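Chorismate mutase (Paraburkholderia phymatum, PDB 5TS9) probably catalyses the rearrangement of chorismate to prephenate, as a dimeric, all-helical type II chorismate mutase. Local coordinates at residues L18-D30 with H158-C170. Sequence-based numbering, arbitrary orientation.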
loop_
_atom_site.group_PDB
_atom_site.type_symbol
_atom_site.label_atom_id
_atom_site.label_comp_id
_atom_site.label_asym_id
_atom_site.label_seq_id
_atom_site.Cartn_x
_atom_site.Cartn_y
_atom_site.Cartn_z
ATOM N N LEU A 18 19.985 4.594 -0.828
ATOM C CA LEU A 18 18.903 3.910 -1.530
ATOM C C LEU A 18 17.540 4.318 -0.974
ATOM O O LEU A 18 16.625 4.672 -1.733
ATOM C CB LEU A 18 19.099 2.393 -1.431
ATOM C CG LEU A 18 17.972 1.486 -1.959
ATOM C CD1 LEU A 18 17.640 1.840 -3.382
ATOM C CD2 LEU A 18 18.409 0.027 -1.859
ATOM N N VAL A 19 17.390 4.290 0.357
ATOM C CA VAL A 19 16.108 4.623 0.987
ATOM C C VAL A 19 15.769 6.085 0.746
ATOM O O VAL A 19 14.604 6.448 0.575
ATOM C CB VAL A 19 16.161 4.276 2.493
ATOM C CG1 VAL A 19 14.928 4.802 3.250
ATOM C CG2 VAL A 19 16.269 2.772 2.671
ATOM N N ARG A 20 16.787 6.944 0.707
ATOM C CA ARG A 20 16.564 8.348 0.387
ATOM C C ARG A 20 15.986 8.508 -1.021
ATOM O O ARG A 20 15.047 9.278 -1.225
ATOM C CB ARG A 20 17.888 9.100 0.540
ATOM C CG ARG A 20 17.774 10.596 0.637
ATOM C CD ARG A 20 19.167 11.170 0.899
ATOM N NE ARG A 20 19.605 11.039 2.293
ATOM C CZ ARG A 20 20.860 10.789 2.662
ATOM N NH1 ARG A 20 21.803 10.604 1.746
ATOM N NH2 ARG A 20 21.176 10.713 3.947
ATOM N N SER A 21 16.518 7.771 -2.003
ATOM C CA SER A 21 16.008 7.900 -3.363
ATOM C C SER A 21 14.557 7.434 -3.451
ATOM O O SER A 21 13.729 8.075 -4.112
ATOM C CB SER A 21 16.901 7.126 -4.336
ATOM O OG SER A 21 17.031 5.765 -3.959
ATOM N N MET A 22 14.220 6.332 -2.773
ATOM C CA MET A 22 12.825 5.891 -2.736
ATOM C C MET A 22 11.950 6.918 -2.034
ATOM O O MET A 22 10.811 7.160 -2.459
ATOM C CB MET A 22 12.713 4.536 -2.036
ATOM C CG MET A 22 13.376 3.392 -2.794
ATOM S SD MET A 22 13.140 1.802 -1.921
ATOM C CE MET A 22 13.902 0.668 -3.106
ATOM N N ALA A 23 12.472 7.552 -0.966
ATOM C CA ALA A 23 11.708 8.607 -0.303
ATOM C C ALA A 23 11.467 9.797 -1.229
ATOM O O ALA A 23 10.372 10.372 -1.223
ATOM C CB ALA A 23 12.402 9.052 0.984
ATOM N N ASP A 24 12.475 10.194 -2.026
ATOM C CA ASP A 24 12.266 11.266 -3.000
ATOM C C ASP A 24 11.208 10.871 -4.030
ATOM O O ASP A 24 10.376 11.696 -4.433
ATOM C CB ASP A 24 13.582 11.614 -3.702
ATOM C CG ASP A 24 14.629 12.172 -2.750
ATOM O OD1 ASP A 24 14.267 12.746 -1.699
ATOM O OD2 ASP A 24 15.822 12.042 -3.071
ATOM N N ARG A 25 11.212 9.604 -4.455
ATOM C CA ARG A 25 10.200 9.155 -5.406
ATOM C C ARG A 25 8.825 9.164 -4.764
ATOM O O ARG A 25 7.843 9.605 -5.373
ATOM C CB ARG A 25 10.535 7.752 -5.920
ATOM C CG ARG A 25 9.758 7.379 -7.198
ATOM C CD ARG A 25 9.854 5.917 -7.549
ATOM N NE ARG A 25 9.328 5.702 -8.895
ATOM C CZ ARG A 25 8.030 5.652 -9.194
ATOM N NH1 ARG A 25 7.124 5.754 -8.236
ATOM N NH2 ARG A 25 7.647 5.488 -10.458
ATOM N N LEU A 26 8.750 8.687 -3.521
ATOM C CA LEU A 26 7.489 8.673 -2.797
ATOM C C LEU A 26 6.892 10.071 -2.715
ATOM O O LEU A 26 5.679 10.236 -2.848
ATOM C CB LEU A 26 7.709 8.085 -1.402
ATOM C CG LEU A 26 6.467 7.831 -0.550
ATOM C CD1 LEU A 26 5.497 6.830 -1.240
ATOM C CD2 LEU A 26 6.917 7.315 0.816
ATOM N N ASN A 27 7.730 11.090 -2.539
ATOM C CA ASN A 27 7.220 12.433 -2.303
ATOM C C ASN A 27 6.548 13.044 -3.527
ATOM O O ASN A 27 5.802 14.015 -3.372
ATOM C CB ASN A 27 8.346 13.352 -1.809
ATOM C CG ASN A 27 8.588 13.225 -0.305
ATOM O OD1 ASN A 27 7.646 13.075 0.486
ATOM N ND2 ASN A 27 9.854 13.286 0.097
ATOM N N THR A 28 6.802 12.533 -4.742
ATOM C CA THR A 28 6.012 12.989 -5.886
ATOM C C THR A 28 4.524 12.664 -5.731
ATOM O O THR A 28 3.699 13.313 -6.376
ATOM C CB THR A 28 6.499 12.364 -7.193
ATOM O OG1 THR A 28 6.295 10.940 -7.140
ATOM C CG2 THR A 28 7.978 12.684 -7.438
ATOM N N ALA A 29 4.169 11.672 -4.905
ATOM C CA ALA A 29 2.756 11.351 -4.668
ATOM C C ALA A 29 1.952 12.573 -4.217
ATOM O O ALA A 29 0.780 12.733 -4.594
ATOM C CB ALA A 29 2.635 10.234 -3.629
ATOM N N ASP A 30 2.556 13.443 -3.400
ATOM C CA ASP A 30 1.841 14.635 -2.951
ATOM C C ASP A 30 1.416 15.491 -4.135
ATOM O O ASP A 30 0.280 15.967 -4.187
ATOM C CB ASP A 30 2.706 15.458 -1.998
ATOM C CG ASP A 30 3.132 14.674 -0.779
ATOM O OD1 ASP A 30 3.240 13.435 -0.879
ATOM O OD2 ASP A 30 3.363 15.296 0.279
ATOM N N HIS A 158 3.666 9.021 5.357
ATOM C CA HIS A 158 4.773 8.858 4.419
ATOM C C HIS A 158 5.792 7.840 4.917
ATOM O O HIS A 158 6.378 7.114 4.107
ATOM C CB HIS A 158 5.434 10.199 4.159
ATOM C CG HIS A 158 4.620 11.105 3.292
ATOM N ND1 HIS A 158 3.554 11.842 3.775
ATOM C CD2 HIS A 158 4.697 11.376 1.967
ATOM C CE1 HIS A 158 3.022 12.539 2.784
ATOM N NE2 HIS A 158 3.697 12.274 1.676
ATOM N N ARG A 159 6.011 7.755 6.230
ATOM C CA ARG A 159 6.910 6.712 6.724
ATOM C C ARG A 159 6.308 5.330 6.507
ATOM O O ARG A 159 7.012 4.389 6.104
ATOM C CB ARG A 159 7.235 6.939 8.202
ATOM C CG ARG A 159 8.324 5.992 8.738
ATOM C CD ARG A 159 8.681 6.295 10.206
ATOM N NE ARG A 159 7.914 5.438 11.102
ATOM C CZ ARG A 159 6.902 5.850 11.860
ATOM N NH1 ARG A 159 6.539 7.126 11.851
ATOM N NH2 ARG A 159 6.258 4.989 12.641
ATOM N N ALA A 160 5.004 5.188 6.762
ATOM C CA ALA A 160 4.338 3.911 6.509
ATOM C C ALA A 160 4.506 3.493 5.057
ATOM O O ALA A 160 4.820 2.331 4.766
ATOM C CB ALA A 160 2.856 4.003 6.871
ATOM N N ALA A 161 4.334 4.432 4.132
ATOM C CA ALA A 161 4.464 4.111 2.722
ATOM C C ALA A 161 5.924 3.967 2.311
ATOM O O ALA A 161 6.228 3.231 1.361
ATOM C CB ALA A 161 3.745 5.178 1.874
ATOM N N LEU A 162 6.853 4.630 3.014
ATOM C CA LEU A 162 8.262 4.320 2.776
ATOM C C LEU A 162 8.564 2.871 3.175
ATOM O O LEU A 162 9.268 2.155 2.453
ATOM C CB LEU A 162 9.172 5.301 3.534
ATOM C CG LEU A 162 10.680 5.223 3.221
ATOM C CD1 LEU A 162 10.925 5.153 1.733
ATOM C CD2 LEU A 162 11.427 6.407 3.804
ATOM N N ASP A 163 7.999 2.408 4.294
ATOM C CA ASP A 163 8.144 0.996 4.674
ATOM C C ASP A 163 7.571 0.063 3.604
ATOM O O ASP A 163 8.074 -1.050 3.411
ATOM C CB ASP A 163 7.437 0.716 6.003
ATOM C CG ASP A 163 8.209 1.240 7.244
ATOM O OD1 ASP A 163 9.465 1.228 7.281
ATOM O OD2 ASP A 163 7.524 1.628 8.211
ATOM N N ARG A 164 6.509 0.485 2.912
ATOM C CA ARG A 164 5.987 -0.304 1.799
ATOM C C ARG A 164 6.962 -0.295 0.630
ATOM O O ARG A 164 7.167 -1.323 -0.031
ATOM C CB ARG A 164 4.614 0.248 1.367
ATOM C CG ARG A 164 3.983 -0.451 0.143
ATOM C CD ARG A 164 3.522 -1.869 0.513
ATOM N NE ARG A 164 2.935 -2.622 -0.596
ATOM C CZ ARG A 164 3.652 -3.253 -1.519
ATOM N NH1 ARG A 164 4.984 -3.193 -1.475
ATOM N NH2 ARG A 164 3.043 -3.928 -2.494
ATOM N N ALA A 165 7.597 0.851 0.369
ATOM C CA ALA A 165 8.463 0.952 -0.806
ATOM C C ALA A 165 9.732 0.113 -0.676
ATOM O O ALA A 165 10.213 -0.427 -1.676
ATOM C CB ALA A 165 8.823 2.414 -1.071
ATOM N N VAL A 166 10.283 -0.024 0.529
ATOM C CA VAL A 166 11.546 -0.738 0.742
ATOM C C VAL A 166 11.334 -2.241 0.909
ATOM O O VAL A 166 12.276 -2.983 1.225
ATOM C CB VAL A 166 12.281 -0.180 1.976
ATOM C CG1 VAL A 166 12.573 1.303 1.793
ATOM C CG2 VAL A 166 11.464 -0.449 3.250
ATOM N N ALA A 167 10.093 -2.688 0.695
ATOM C CA ALA A 167 9.661 -4.050 1.025
ATOM C C ALA A 167 10.617 -5.139 0.544
ATOM O O ALA A 167 10.838 -6.137 1.249
ATOM C CB ALA A 167 8.268 -4.284 0.432
ATOM N N ARG A 168 11.150 -5.019 -0.663
ATOM C CA ARG A 168 11.948 -6.118 -1.204
ATOM C C ARG A 168 13.367 -5.685 -1.579
ATOM O O ARG A 168 13.981 -6.235 -2.498
ATOM C CB ARG A 168 11.221 -6.763 -2.381
ATOM C CG ARG A 168 9.840 -7.254 -1.951
ATOM C CD ARG A 168 9.135 -8.064 -3.007
ATOM N NE ARG A 168 8.384 -7.191 -3.887
ATOM C CZ ARG A 168 7.539 -7.615 -4.823
ATOM N NH1 ARG A 168 7.333 -8.919 -5.009
ATOM N NH2 ARG A 168 6.893 -6.728 -5.563
ATOM N N ILE A 169 13.906 -4.693 -0.872
ATOM C CA ILE A 169 15.352 -4.486 -0.903
ATOM C C ILE A 169 16.067 -5.741 -0.412
ATOM O O ILE A 169 16.967 -6.279 -1.072
ATOM C CB ILE A 169 15.732 -3.264 -0.055
ATOM C CG1 ILE A 169 15.195 -1.978 -0.689
ATOM C CG2 ILE A 169 17.237 -3.199 0.148
ATOM C CD1 ILE A 169 15.447 -0.755 0.184
ATOM N N CYS A 170 15.676 -6.220 0.756
ATOM C CA CYS A 170 16.247 -7.441 1.310
ATOM C C CYS A 170 15.754 -8.641 0.527
ATOM O O CYS A 170 14.556 -8.758 0.260
ATOM C CB CYS A 170 15.841 -7.594 2.771
ATOM S SG CYS A 170 16.457 -6.278 3.799
#
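With CG anti to the backbone N (chi1 -172°), Leu162 drives its forked end into helix 16-39, while the extended chain of Met22 (chi2 -178°) carries its sulfur and methyl across to Val166 and Ile169. The motif is knobs-into-holes packing in the all-helical fold of a type II chorismate mutase: the Leu162 knob fills a hole made by Val19, Met22, Ala23 and Leu26. Its CD2 branch meets Val19 CG1 at 3.9 Å and Ala23 CB at 4.0 Å, and CD1 lies against the backbone N of Ala23. The axes of segments 18-30 and 158-165 cross steeply, with 121° between their N-to-C directions. The contact continues past Ala165: Val166 CG1 sits 3.8 Å from Met22 SD. Ile169 then meets two side chains tip to tip, its CD1 lying 3.7 Å from Leu18 CD2 and its CG1 3.8 Å from Met22 CE. Next door, Cys170 is tied to Cys137 by a disulfide, which fastens this C-terminal tail to the start of helix 137-151. Toward the other end, Leu26 divides its branches, CD1 resting on Ala161 CB and CD2 lying against the backbone, 3.3 Å from His158 O. There the apolar seam gives way to a polar pair. The buried His158 ring is held at both nitrogens, ND1 bonding to Asp155 and NE2 to Asp30, which should fix its rotation. The carboxylate plane is turned 52° from the ring, but the bond itself is nearly straight: His158 NE2 donates in its ring plane to the syn lone pair of Asp30 OD1, 2.8 Å away.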